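Local coordinates for CRISPR-associated protein CasA/Cse1 (Thermus thermophilus, PDB 4AN8) that serves as a subunit of the Cascade ribonucleoprotein complex in CRISPR adaptive immunity, where it probably takes part in selecting foreign DNA, at residues Leu51-Leu56 and Leu162-Phe167; Val63-Leu68 and Pro90-Leu95; Pro71-Glu75 and Pro209-Glu213; Leu392-Ala396 and Leu427-Tyr433. One frame throughout, in Å; residues are numbered along the deposited sequence.

Interaction 1 (Leu51-Leu56 and Leu162-Phe167); sequences LEEAVL and LVHQAF. With ACT (acetate ion), chain C.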
loop_
_atom_site.group_PDB
_atom_site.type_symbol
_atom_site.label_atom_id
_atom_site.label_comp_id
_atom_site.label_asym_id
_atom_site.label_seq_id
_atom_site.Cartn_x
_atom_site.Cartn_y
_atom_site.Cartn_z
ATOM N N LEU A 51 3.583 -6.417 -0.138
ATOM C CA LEU A 51 4.750 -5.555 -0.304
ATOM C C LEU A 51 5.417 -5.868 -1.645
ATOM O O LEU A 51 5.813 -4.964 -2.366
ATOM C CB LEU A 51 5.747 -5.733 0.850
ATOM C CG LEU A 51 5.183 -5.563 2.277
ATOM C CD1 LEU A 51 6.329 -5.530 3.300
ATOM C CD2 LEU A 51 4.255 -4.324 2.415
ATOM N N GLU A 52 5.544 -7.149 -1.964
ATOM C CA GLU A 52 6.064 -7.574 -3.259
ATOM C C GLU A 52 5.258 -6.983 -4.395
ATOM O O GLU A 52 5.810 -6.430 -5.339
ATOM C CB GLU A 52 6.059 -9.101 -3.383
ATOM C CG GLU A 52 7.375 -9.745 -3.072
ATOM C CD GLU A 52 7.382 -11.275 -3.274
ATOM O OE1 GLU A 52 6.469 -11.829 -3.937
ATOM O OE2 GLU A 52 8.307 -11.932 -2.766
ATOM N N GLU A 53 3.943 -7.101 -4.305
ATOM C CA GLU A 53 3.077 -6.553 -5.336
ATOM C C GLU A 53 3.321 -5.046 -5.496
ATOM O O GLU A 53 3.400 -4.542 -6.620
ATOM C CB GLU A 53 1.616 -6.819 -4.985
ATOM C CG GLU A 53 0.597 -6.341 -6.014
ATOM C CD GLU A 53 -0.836 -6.743 -5.616
ATOM O OE1 GLU A 53 -0.983 -7.484 -4.628
ATOM O OE2 GLU A 53 -1.818 -6.312 -6.261
ATOM N N ALA A 54 3.408 -4.329 -4.375
ATOM C CA ALA A 54 3.549 -2.871 -4.418
ATOM C C ALA A 54 4.824 -2.468 -5.150
ATOM O O ALA A 54 4.775 -1.677 -6.092
ATOM C CB ALA A 54 3.549 -2.282 -3.026
ATOM N N VAL A 55 5.948 -3.049 -4.733
ATOM C CA VAL A 55 7.243 -2.660 -5.297
ATOM C C VAL A 55 7.448 -3.135 -6.721
ATOM O O VAL A 55 8.084 -2.437 -7.499
ATOM C CB VAL A 55 8.454 -3.090 -4.444
ATOM C CG1 VAL A 55 8.410 -2.438 -3.116
ATOM C CG2 VAL A 55 8.549 -4.621 -4.324
ATOM N N LEU A 56 6.888 -4.283 -7.088
ATOM C CA LEU A 56 7.009 -4.743 -8.468
ATOM C C LEU A 56 6.321 -3.759 -9.432
ATOM O O LEU A 56 6.903 -3.395 -10.465
ATOM C CB LEU A 56 6.497 -6.174 -8.636
ATOM C CG LEU A 56 7.287 -7.272 -7.902
ATOM C CD1 LEU A 56 6.529 -8.621 -7.854
ATOM C CD2 LEU A 56 8.642 -7.447 -8.509
ATOM N N LEU A 162 13.976 -5.663 -3.250
ATOM C CA LEU A 162 13.090 -4.593 -3.656
ATOM C C LEU A 162 12.146 -4.251 -2.526
ATOM O O LEU A 162 11.900 -3.099 -2.250
ATOM C CB LEU A 162 12.253 -5.022 -4.847
ATOM C CG LEU A 162 12.697 -4.596 -6.226
ATOM C CD1 LEU A 162 11.520 -4.921 -7.180
ATOM C CD2 LEU A 162 13.018 -3.100 -6.253
ATOM N N VAL A 163 11.611 -5.271 -1.867
ATOM C CA VAL A 163 10.706 -4.994 -0.779
ATOM C C VAL A 163 11.443 -4.193 0.295
ATOM O O VAL A 163 10.938 -3.184 0.782
ATOM C CB VAL A 163 10.110 -6.292 -0.188
ATOM C CG1 VAL A 163 9.489 -6.009 1.201
ATOM C CG2 VAL A 163 9.091 -6.909 -1.188
ATOM N N HIS A 164 12.637 -4.649 0.658
ATOM C CA HIS A 164 13.353 -4.020 1.771
ATOM C C HIS A 164 13.665 -2.553 1.518
ATOM O O HIS A 164 13.569 -1.742 2.422
ATOM C CB HIS A 164 14.647 -4.788 2.082
ATOM C CG HIS A 164 15.324 -4.359 3.347
ATOM N ND1 HIS A 164 14.758 -4.534 4.594
ATOM C CD2 HIS A 164 16.532 -3.785 3.562
ATOM C CE1 HIS A 164 15.579 -4.073 5.517
ATOM N NE2 HIS A 164 16.663 -3.609 4.917
ATOM N N GLN A 165 14.026 -2.214 0.285
ATOM C CA GLN A 165 14.364 -0.830 -0.083
ATOM C C GLN A 165 13.163 0.117 -0.027
ATOM O O GLN A 165 13.338 1.340 0.119
ATOM C CB GLN A 165 15.002 -0.773 -1.488
ATOM C CG GLN A 165 16.331 -1.525 -1.624
ATOM C CD GLN A 165 17.451 -0.884 -0.800
ATOM O OE1 GLN A 165 17.196 -0.277 0.230
ATOM N NE2 GLN A 165 18.677 -0.983 -1.276
ATOM N N ALA A 166 11.945 -0.421 -0.178
ATOM C CA ALA A 166 10.773 0.449 -0.154
ATOM C C ALA A 166 10.165 0.516 1.247
ATOM O O ALA A 166 9.659 1.563 1.659
ATOM C CB ALA A 166 9.733 -0.004 -1.183
ATOM N N PHE A 167 10.248 -0.589 1.992
ATOM C CA PHE A 167 9.475 -0.730 3.231
ATOM C C PHE A 167 10.264 -0.839 4.565
ATOM O O PHE A 167 9.647 -0.892 5.639
ATOM C CB PHE A 167 8.539 -1.938 3.115
ATOM C CG PHE A 167 7.419 -1.746 2.142
ATOM C CD1 PHE A 167 6.296 -1.019 2.496
ATOM C CD2 PHE A 167 7.486 -2.310 0.863
ATOM C CE1 PHE A 167 5.257 -0.837 1.585
ATOM C CE2 PHE A 167 6.464 -2.143 -0.043
ATOM C CZ PHE A 167 5.337 -1.407 0.328
HETATM C C ACT C . 11.159 -5.233 5.683
HETATM O O ACT C . 11.447 -5.577 4.494
HETATM O OXT ACT C . 12.131 -5.201 6.513
HETATM C CH3 ACT C . 9.738 -4.870 6.082
#
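The Phe167 ring receives Leu51 on one face and Ala54 at its rim. Leu51 CD2 lies 3.7 Å from the ring centroid and 10° off the normal, a well-centred CH-pi contact, while Ala54 CB sits in the ring plane near CZ. The second ring, His164, faces away from helix 50-67. Its ND1 reaches the acetate ion, probably from the crystallisation liquor, through two weak hydrogen bonds; NE2 is held by Tyr266 OH.

Between the helices Val55 is the central side chain. CG1 presses against Ala166 CB at 3.4 Å, tighter than usual, and CG2 touches Leu162 CB at 3.8 Å. With CG1 anti to the carbonyl carbon (chi1 -62°), the branch spreads both methyls over the partner helix. The small side chain of Ala166 lets Val55 come this close. From the other helix, Val163 splits its methyls: CG1 meets Leu51 CB, and CG2 rests 3.6 Å from Glu52 N. The carboxylate of Glu52 turns to Thr47 instead.

Val55 is thus a knob in a hole formed by Leu162, Val163, Ala166 and Phe167, and the axes of segments 51-56 and 162-167 stand 84° apart, a near-perpendicular helix packing inside the globular part of the fold.

Interaction 2 (Val63-Leu68 and Pro90-Leu95); sequences VLHRAL and PIRDYL
Val63 meets helix 88-98 with CG1, which packs 4.0 Å from Leu95 CD2; CG1 is anti to the backbone N (chi1 175°), a setting that carries this branch toward the partner. The Val63 carbonyl O, already accepting from Ala67 N one turn later, also lies over a face of the Tyr94 ring. Leu64 starts out pointing away from the other helix, yet its CD2 bends back to within 3.7 Å of Ile91 CD1, and Phe86 borders both side chains.

Arg66 contributes mainly its aliphatic root. CB lies obliquely to the Tyr94 ring, 3.4 Å from OH, whereas the bent chain takes the guanidinium on to a salt bridge with Glu220. The same Glu220 carboxylate, together with Trp219 NE1, hydrogen-bonds Tyr94 OH.

Ala67 is where the backbones come nearest. Its small CB touches Tyr94 CB at 3.4 Å, and its N stands 3.8 Å above the ring plane toward the rim; alanine's short side chain suits this close approach. Leu68 then reaches back with CD2, 3.8 Å from Pro90 CB.

One water donates to both Ala67 O and Pro90 O, bridging two main-chain carbonyls that cannot bond each other. The contact therefore rests on apolar packing and a water bridge, while the polar ends look elsewhere: Tyr94 OH to Trp219 and Glu220, the Arg66 guanidinium to Glu220, Tyr210 and Pro212.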
loop_
_atom_site.group_PDB
_atom_site.type_symbol
_atom_site.label_atom_id
_atom_site.label_comp_id
_atom_site.label_asym_id
_atom_site.label_seq_id
_atom_site.Cartn_x
_atom_site.Cartn_y
_atom_site.Cartn_z
ATOM N N VAL A 63 10.447 2.406 -14.672
ATOM C CA VAL A 63 10.960 2.154 -16.003
ATOM C C VAL A 63 10.099 2.817 -17.096
ATOM O O VAL A 63 10.631 3.458 -17.999
ATOM C CB VAL A 63 11.128 0.650 -16.299
ATOM C CG1 VAL A 63 11.551 0.472 -17.730
ATOM C CG2 VAL A 63 12.185 0.032 -15.358
ATOM N N LEU A 64 8.779 2.662 -17.010
ATOM C CA LEU A 64 7.872 3.246 -17.999
ATOM C C LEU A 64 7.979 4.756 -18.083
ATOM O O LEU A 64 8.082 5.314 -19.174
ATOM C CB LEU A 64 6.414 2.878 -17.708
ATOM C CG LEU A 64 6.018 1.452 -18.088
ATOM C CD1 LEU A 64 4.705 1.006 -17.435
ATOM C CD2 LEU A 64 5.984 1.308 -19.637
ATOM N N HIS A 65 7.938 5.424 -16.934
ATOM C CA HIS A 65 8.023 6.872 -16.909
ATOM C C HIS A 65 9.300 7.389 -17.570
ATOM O O HIS A 65 9.276 8.395 -18.260
ATOM C CB HIS A 65 7.951 7.397 -15.486
ATOM C CG HIS A 65 6.568 7.422 -14.918
ATOM N ND1 HIS A 65 5.470 7.818 -15.653
ATOM C CD2 HIS A 65 6.109 7.103 -13.680
ATOM C CE1 HIS A 65 4.394 7.777 -14.881
ATOM N NE2 HIS A 65 4.755 7.353 -13.682
ATOM N N ARG A 66 10.418 6.720 -17.340
ATOM C CA ARG A 66 11.666 7.199 -17.879
ATOM C C ARG A 66 11.763 6.842 -19.359
ATOM O O ARG A 66 12.100 7.681 -20.178
ATOM C CB ARG A 66 12.845 6.624 -17.088
ATOM C CG ARG A 66 12.810 6.996 -15.623
ATOM C CD ARG A 66 12.836 8.515 -15.471
ATOM N NE ARG A 66 14.137 9.067 -15.850
ATOM C CZ ARG A 66 14.437 10.357 -15.767
ATOM N NH1 ARG A 66 13.520 11.217 -15.324
ATOM N NH2 ARG A 66 15.648 10.780 -16.126
ATOM N N ALA A 67 11.442 5.595 -19.696
ATOM C CA ALA A 67 11.525 5.148 -21.079
ATOM C C ALA A 67 10.599 5.931 -21.994
ATOM O O ALA A 67 10.963 6.213 -23.122
ATOM C CB ALA A 67 11.255 3.674 -21.192
ATOM N N LEU A 68 9.413 6.290 -21.511
ATOM C CA LEU A 68 8.437 7.019 -22.325
ATOM C C LEU A 68 8.505 8.524 -22.062
ATOM O O LEU A 68 7.807 9.307 -22.693
ATOM C CB LEU A 68 7.013 6.509 -22.070
ATOM C CG LEU A 68 6.846 4.999 -22.274
ATOM C CD1 LEU A 68 5.471 4.517 -21.862
ATOM C CD2 LEU A 68 7.132 4.635 -23.724
ATOM N N PRO A 90 10.593 2.853 -27.767
ATOM C CA PRO A 90 11.123 3.596 -26.620
ATOM C C PRO A 90 11.478 2.660 -25.459
ATOM O O PRO A 90 12.527 2.818 -24.844
ATOM C CB PRO A 90 9.954 4.495 -26.225
ATOM C CG PRO A 90 9.180 4.671 -27.506
ATOM C CD PRO A 90 9.271 3.351 -28.186
ATOM N N ILE A 91 10.621 1.695 -25.166
ATOM C CA ILE A 91 10.909 0.764 -24.085
ATOM C C ILE A 91 12.152 -0.107 -24.372
ATOM O O ILE A 91 13.043 -0.241 -23.521
ATOM C CB ILE A 91 9.665 -0.094 -23.741
ATOM C CG1 ILE A 91 8.603 0.799 -23.091
ATOM C CG2 ILE A 91 10.055 -1.303 -22.852
ATOM C CD1 ILE A 91 7.259 0.120 -22.928
ATOM N N ARG A 92 12.218 -0.692 -25.565
ATOM C CA ARG A 92 13.402 -1.440 -25.967
ATOM C C ARG A 92 14.669 -0.592 -25.931
ATOM O O ARG A 92 15.689 -1.022 -25.413
ATOM C CB ARG A 92 13.226 -2.024 -27.360
ATOM C CG ARG A 92 12.231 -3.143 -27.441
ATOM C CD ARG A 92 12.302 -3.799 -28.809
ATOM N NE ARG A 92 11.045 -4.436 -29.176
ATOM C CZ ARG A 92 10.723 -5.682 -28.847
ATOM N NH1 ARG A 92 11.571 -6.414 -28.139
ATOM N NH2 ARG A 92 9.555 -6.196 -29.226
ATOM N N ASP A 93 14.614 0.613 -26.482
ATOM C CA ASP A 93 15.776 1.485 -26.447
ATOM C C ASP A 93 16.255 1.782 -25.021
ATOM O O ASP A 93 17.430 1.636 -24.713
ATOM C CB ASP A 93 15.515 2.785 -27.215
ATOM C CG ASP A 93 15.380 2.561 -28.719
ATOM O OD1 ASP A 93 15.839 1.498 -29.219
ATOM O OD2 ASP A 93 14.811 3.450 -29.400
ATOM N N TYR A 94 15.341 2.206 -24.158
ATOM C CA TYR A 94 15.677 2.469 -22.766
ATOM C C TYR A 94 16.283 1.245 -22.084
ATOM O O TYR A 94 17.332 1.339 -21.459
ATOM C CB TYR A 94 14.447 2.969 -22.011
ATOM C CG TYR A 94 14.759 3.458 -20.620
ATOM C CD1 TYR A 94 14.745 2.577 -19.536
ATOM C CD2 TYR A 94 15.075 4.791 -20.387
ATOM C CE1 TYR A 94 15.035 3.003 -18.272
ATOM C CE2 TYR A 94 15.356 5.234 -19.110
ATOM C CZ TYR A 94 15.332 4.326 -18.051
ATOM O OH TYR A 94 15.622 4.747 -16.773
ATOM N N LEU A 95 15.657 0.082 -22.241
ATOM C CA LEU A 95 16.177 -1.142 -21.624
ATOM C C LEU A 95 17.567 -1.571 -22.152
ATOM O O LEU A 95 18.409 -2.099 -21.410
ATOM C CB LEU A 95 15.163 -2.280 -21.793
ATOM C CG LEU A 95 13.880 -2.133 -20.959
ATOM C CD1 LEU A 95 12.985 -3.343 -21.113
ATOM C CD2 LEU A 95 14.209 -1.890 -19.473
HETATM O O HOH W 1 13.428 5.670 -24.524
#

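Interaction 3 (Pro71-Glu75 and Pro209-Glu213); sequences PRCPE and PYTPE
The proline-rich turn that leads into helix 74-83 lies against the loop between helices 199-206 and 226-229, and a single backbone hydrogen bond joins Pro71 to Tyr210. This is a loop-to-loop contact, partly buried, with Pro71 entered through a cis peptide bond. Tyr210 N donates to Pro71 O at 2.8 Å, with an N-H...O angle of 160°; the donor is tilted 28° from the carbonyl plane. The same oxygen receives a CA-H...O contact from Pro209 CA at 3.1 Å, so neighbouring residues of one loop share one acceptor.

Prolines suit both chains, because their rings stiffen irregular backbone and give compact apolar surfaces. Pro74 CD approaches Pro209 CG at 4.1 Å, the two side chains crossing at about a right angle, and His324 of helix 320-333 also touches Pro209. Tyr210 sends its ring away from Pro71: it stacks on His65, and its hydroxyl bonds Asp215.

Arg72 spans the more exposed end. Its chain bends at chi2 (-64°) and brings CD to 3.3 Å from Tyr210 O, while NE bonds Ser69 O within its own turn. A long arginine can reach across the loop with its methylenes and still keep its charged end near solvent. The Thr211 side chain crosses that of Arg72 at about a right angle, CG2 lying 3.6 Å from Arg72 CD, and Pro212 CD lies over one face of the guanidinium, 3.7 Å from Arg72 NH2.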
loop_
_atom_site.group_PDB
_atom_site.type_symbol
_atom_site.label_atom_id
_atom_site.label_comp_id
_atom_site.label_asym_id
_atom_site.label_seq_id
_atom_site.Cartn_x
_atom_site.Cartn_y
_atom_site.Cartn_z
ATOM N N PRO A 71 3.797 9.547 -19.083
ATOM C CA PRO A 71 2.999 10.261 -20.089
ATOM C C PRO A 71 2.849 11.709 -19.686
ATOM O O PRO A 71 2.643 11.974 -18.507
ATOM C CB PRO A 71 1.639 9.563 -20.013
ATOM C CG PRO A 71 1.560 9.050 -18.619
ATOM C CD PRO A 71 2.966 8.618 -18.292
ATOM N N ARG A 72 2.978 12.630 -20.636
ATOM C CA ARG A 72 2.808 14.047 -20.345
ATOM C C ARG A 72 1.345 14.391 -20.154
ATOM O O ARG A 72 1.013 15.370 -19.511
ATOM C CB ARG A 72 3.368 14.913 -21.478
ATOM C CG ARG A 72 4.826 14.674 -21.794
ATOM C CD ARG A 72 5.739 15.030 -20.629
ATOM N NE ARG A 72 7.126 14.735 -20.978
ATOM C CZ ARG A 72 8.004 15.640 -21.408
ATOM N NH1 ARG A 72 7.650 16.914 -21.513
ATOM N NH2 ARG A 72 9.245 15.272 -21.718
ATOM N N CYS A 73 0.465 13.597 -20.738
ATOM C CA CYS A 73 -0.957 13.929 -20.720
ATOM C C CYS A 73 -1.771 12.684 -20.499
ATOM O O CYS A 73 -1.356 11.626 -20.935
ATOM C CB CYS A 73 -1.371 14.532 -22.058
ATOM S SG CYS A 73 -0.625 16.116 -22.345
ATOM N N PRO A 74 -2.940 12.814 -19.848
ATOM C CA PRO A 74 -3.816 11.651 -19.690
ATOM C C PRO A 74 -4.232 11.127 -21.057
ATOM O O PRO A 74 -4.404 9.916 -21.199
ATOM C CB PRO A 74 -5.026 12.200 -18.923
ATOM C CG PRO A 74 -4.597 13.533 -18.368
ATOM C CD PRO A 74 -3.504 14.044 -19.256
ATOM N N GLU A 75 -4.370 12.006 -22.049
ATOM C CA GLU A 75 -4.704 11.587 -23.416
ATOM C C GLU A 75 -3.756 10.501 -23.949
ATOM O O GLU A 75 -4.194 9.539 -24.596
ATOM C CB GLU A 75 -4.718 12.787 -24.369
ATOM C CG GLU A 75 -5.946 13.695 -24.249
ATOM C CD GLU A 75 -5.963 14.542 -22.981
ATOM O OE1 GLU A 75 -4.894 14.751 -22.365
ATOM O OE2 GLU A 75 -7.060 15.010 -22.604
ATOM N N PRO A 209 0.407 11.551 -14.954
ATOM C CA PRO A 209 1.158 12.451 -15.843
ATOM C C PRO A 209 2.463 12.844 -15.216
ATOM O O PRO A 209 2.509 13.211 -14.039
ATOM C CB PRO A 209 0.225 13.657 -16.005
ATOM C CG PRO A 209 -1.178 12.973 -16.012
ATOM C CD PRO A 209 -1.052 11.789 -15.025
ATOM N N TYR A 210 3.523 12.731 -16.005
ATOM C CA TYR A 210 4.874 12.853 -15.500
ATOM C C TYR A 210 5.718 13.663 -16.463
ATOM O O TYR A 210 5.546 13.542 -17.672
ATOM C CB TYR A 210 5.471 11.459 -15.402
ATOM C CG TYR A 210 6.950 11.389 -15.053
ATOM C CD1 TYR A 210 7.382 11.579 -13.749
ATOM C CD2 TYR A 210 7.903 11.078 -16.027
ATOM C CE1 TYR A 210 8.718 11.502 -13.416
ATOM C CE2 TYR A 210 9.248 10.988 -15.707
ATOM C CZ TYR A 210 9.649 11.198 -14.396
ATOM O OH TYR A 210 10.976 11.110 -14.049
ATOM N N THR A 211 6.603 14.490 -15.911
ATOM C CA THR A 211 7.724 15.070 -16.648
ATOM C C THR A 211 9.042 14.664 -15.982
ATOM O O THR A 211 9.130 14.645 -14.760
ATOM C CB THR A 211 7.633 16.605 -16.720
ATOM O OG1 THR A 211 7.221 17.112 -15.447
ATOM C CG2 THR A 211 6.619 17.023 -17.751
ATOM N N PRO A 212 10.059 14.317 -16.785
ATOM C CA PRO A 212 11.319 13.759 -16.268
ATOM C C PRO A 212 12.236 14.728 -15.529
ATOM O O PRO A 212 13.169 14.272 -14.851
ATOM C CB PRO A 212 12.034 13.242 -17.528
ATOM C CG PRO A 212 11.410 13.936 -18.645
ATOM C CD PRO A 212 9.985 14.240 -18.251
ATOM N N GLU A 213 11.990 16.029 -15.639
ATOM C CA GLU A 213 12.954 17.000 -15.121
ATOM C C GLU A 213 13.275 16.835 -13.621
ATOM O O GLU A 213 12.371 16.776 -12.788
ATOM C CB GLU A 213 12.490 18.430 -15.425
ATOM C CG GLU A 213 12.647 18.848 -16.892
ATOM C CD GLU A 213 11.596 18.242 -17.815
ATOM O OE1 GLU A 213 10.558 17.763 -17.309
ATOM O OE2 GLU A 213 11.806 18.252 -19.049
#

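Interaction 4 (Leu392-Ala396 and Leu427-Tyr433); sequences LKHLA and LPLERLY
Leu392 points toward the helix that begins at Leu429, and its atoms meet different partners in turn. CB faces Leu429 CD2 at 4.2 Å. At the fork the two methyls part company: CD2 stays with Leu429, 4.1 Å from its CD2, while CD1 goes on to Tyr433. There it stands over one face of the ring, 3.6 Å from the centroid and 22° off the normal, displaced toward CG, in a CH-pi contact. Leucine suits the place because its fork serves both partners at once. The far end of Tyr433 is fixed by a hydrogen bond from OH to Ala385 O, on the helix that also carries Leu392.

Leu429 answers from the other side. CG is anti to the backbone N (chi1 -174°), which carries CD2 to 3.4 Å from Leu392 O and also toward Leu395 CB. Ala396, small enough to let the chains approach, receives Leu427 CD1 against its carbonyl O at 3.6 Å.

Toward solvent, Glu430 OE1 lies 3.4 Å from Lys393 CB. The lysine NZ remains 4.2 Å from that oxygen, too far for a salt bridge, so any attraction between the charges is probably modest.

The axes of segments 392-396 and 429-433 run 155° apart, and Leu496 of helix 483-499 and Leu461 of helix 453-476 also touch Leu392 and Tyr433 respectively. Apolar packing between near-antiparallel neighbours is characteristic of an up-and-down four-helix bundle, the C-terminal domain of Cse1 proteins.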
loop_
_atom_site.group_PDB
_atom_site.type_symbol
_atom_site.label_atom_id
_atom_site.label_comp_id
_atom_site.label_asym_id
_atom_site.label_seq_id
_atom_site.Cartn_x
_atom_site.Cartn_y
_atom_site.Cartn_z
ATOM N N LEU A 392 -22.314 3.113 20.248
ATOM C CA LEU A 392 -22.053 1.722 20.633
ATOM C C LEU A 392 -20.890 1.604 21.606
ATOM O O LEU A 392 -20.972 0.861 22.587
ATOM C CB LEU A 392 -21.815 0.833 19.408
ATOM C CG LEU A 392 -23.057 0.668 18.531
ATOM C CD1 LEU A 392 -22.758 -0.082 17.214
ATOM C CD2 LEU A 392 -24.204 -0.004 19.309
ATOM N N LYS A 393 -19.802 2.321 21.342
ATOM C CA LYS A 393 -18.663 2.301 22.256
ATOM C C LYS A 393 -19.077 2.778 23.657
ATOM O O LYS A 393 -18.611 2.260 24.678
ATOM C CB LYS A 393 -17.520 3.163 21.711
ATOM C CG LYS A 393 -16.300 3.270 22.619
ATOM C CD LYS A 393 -15.324 4.298 22.060
ATOM C CE LYS A 393 -14.061 4.426 22.905
ATOM N NZ LYS A 393 -13.233 3.168 22.941
ATOM N N HIS A 394 -19.948 3.772 23.706
ATOM C CA HIS A 394 -20.376 4.299 24.987
ATOM C C HIS A 394 -21.256 3.264 25.683
ATOM O O HIS A 394 -21.117 3.006 26.883
ATOM C CB HIS A 394 -21.135 5.615 24.807
ATOM C CG HIS A 394 -21.627 6.205 26.093
ATOM N ND1 HIS A 394 -22.967 6.322 26.393
ATOM C CD2 HIS A 394 -20.957 6.690 27.166
ATOM C CE1 HIS A 394 -23.102 6.869 27.590
ATOM N NE2 HIS A 394 -21.897 7.100 28.081
ATOM N N LEU A 395 -22.151 2.663 24.914
ATOM C CA LEU A 395 -22.985 1.592 25.422
ATOM C C LEU A 395 -22.106 0.503 26.061
ATOM O O LEU A 395 -22.344 0.099 27.203
ATOM C CB LEU A 395 -23.830 1.026 24.290
ATOM C CG LEU A 395 -25.141 0.336 24.653
ATOM C CD1 LEU A 395 -25.858 -0.161 23.398
ATOM C CD2 LEU A 395 -24.867 -0.807 25.579
ATOM N N ALA A 396 -21.072 0.056 25.344
ATOM C CA ALA A 396 -20.182 -0.993 25.845
ATOM C C ALA A 396 -19.498 -0.586 27.141
ATOM O O ALA A 396 -19.331 -1.403 28.043
ATOM C CB ALA A 396 -19.133 -1.386 24.788
ATOM N N LEU A 427 -16.493 -7.714 25.231
ATOM C CA LEU A 427 -17.831 -7.601 24.660
ATOM C C LEU A 427 -17.710 -7.539 23.147
ATOM O O LEU A 427 -16.872 -6.816 22.631
ATOM C CB LEU A 427 -18.543 -6.353 25.194
ATOM C CG LEU A 427 -18.785 -6.267 26.707
ATOM C CD1 LEU A 427 -19.256 -4.868 27.087
ATOM C CD2 LEU A 427 -19.792 -7.319 27.167
ATOM N N PRO A 428 -18.537 -8.307 22.431
ATOM C CA PRO A 428 -18.492 -8.368 20.964
ATOM C C PRO A 428 -19.144 -7.183 20.248
ATOM O O PRO A 428 -19.276 -7.211 19.027
ATOM C CB PRO A 428 -19.301 -9.628 20.649
ATOM C CG PRO A 428 -20.257 -9.753 21.805
ATOM C CD PRO A 428 -19.498 -9.265 23.002
ATOM N N LEU A 429 -19.536 -6.148 20.978
ATOM C CA LEU A 429 -20.367 -5.112 20.378
ATOM C C LEU A 429 -19.658 -4.293 19.266
ATOM O O LEU A 429 -20.137 -4.224 18.131
ATOM C CB LEU A 429 -20.938 -4.205 21.475
ATOM C CG LEU A 429 -21.947 -3.172 20.991
ATOM C CD1 LEU A 429 -23.136 -3.887 20.411
ATOM C CD2 LEU A 429 -22.357 -2.251 22.144
ATOM N N GLU A 430 -18.522 -3.684 19.590
ATOM C CA GLU A 430 -17.853 -2.795 18.640
ATOM C C GLU A 430 -17.191 -3.579 17.518
ATOM O O GLU A 430 -17.267 -3.195 16.348
ATOM C CB GLU A 430 -16.809 -1.941 19.347
ATOM C CG GLU A 430 -17.362 -0.853 20.238
ATOM C CD GLU A 430 -16.251 -0.149 20.989
ATOM O OE1 GLU A 430 -15.580 0.720 20.382
ATOM O OE2 GLU A 430 -16.024 -0.495 22.173
ATOM N N ARG A 431 -16.532 -4.672 17.887
ATOM C CA ARG A 431 -15.887 -5.547 16.919
ATOM C C ARG A 431 -16.874 -6.007 15.855
ATOM O O ARG A 431 -16.564 -5.973 14.664
ATOM C CB ARG A 431 -15.229 -6.735 17.620
ATOM C CG ARG A 431 -14.534 -7.712 16.698
ATOM C CD ARG A 431 -13.750 -8.772 17.481
ATOM N NE ARG A 431 -14.575 -9.563 18.399
ATOM C CZ ARG A 431 -15.362 -10.572 18.028
ATOM N NH1 ARG A 431 -15.461 -10.916 16.748
ATOM N NH2 ARG A 431 -16.070 -11.233 18.938
ATOM N N LEU A 432 -18.075 -6.411 16.260
ATOM C CA LEU A 432 -19.023 -6.942 15.276
ATOM C C LEU A 432 -19.701 -5.865 14.432
ATOM O O LEU A 432 -19.944 -6.058 13.246
ATOM C CB LEU A 432 -20.067 -7.850 15.927
ATOM C CG LEU A 432 -19.633 -9.311 16.001
ATOM C CD1 LEU A 432 -18.729 -9.510 17.194
ATOM C CD2 LEU A 432 -20.843 -10.232 16.086
ATOM N N TYR A 433 -20.024 -4.736 15.047
ATOM C CA TYR A 433 -20.537 -3.601 14.291
ATOM C C TYR A 433 -19.580 -3.307 13.117
ATOM O O TYR A 433 -19.970 -3.349 11.959
ATOM C CB TYR A 433 -20.661 -2.396 15.222
ATOM C CG TYR A 433 -21.029 -1.097 14.540
ATOM C CD1 TYR A 433 -22.263 -0.944 13.923
ATOM C CD2 TYR A 433 -20.149 -0.018 14.528
ATOM C CE1 TYR A 433 -22.614 0.239 13.304
ATOM C CE2 TYR A 433 -20.498 1.186 13.906
ATOM C CZ TYR A 433 -21.728 1.305 13.302
ATOM O OH TYR A 433 -22.096 2.476 12.684
#

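Interactions 1, 2 and 3 belong to the large N-terminal part of the chain, interaction 4 to the C-terminal helical bundle. Helix 50-67 serves both interaction 1 and interaction 2, whose centres are about 21 Å apart; interaction 2 is nested along the chain within the loop closed by interaction 1. Interaction 3 alternates with both in sequence, and its centre lies about 14 Å from that of interaction 2. These two touch directly: Arg66 NH1 probably hydrogen-bonds Tyr210 OH and Pro212 O. Interaction 4 comes last, its centre about 36 to 53 Å from those of the others, consistent with a globular body and a bundle that are packed largely independently.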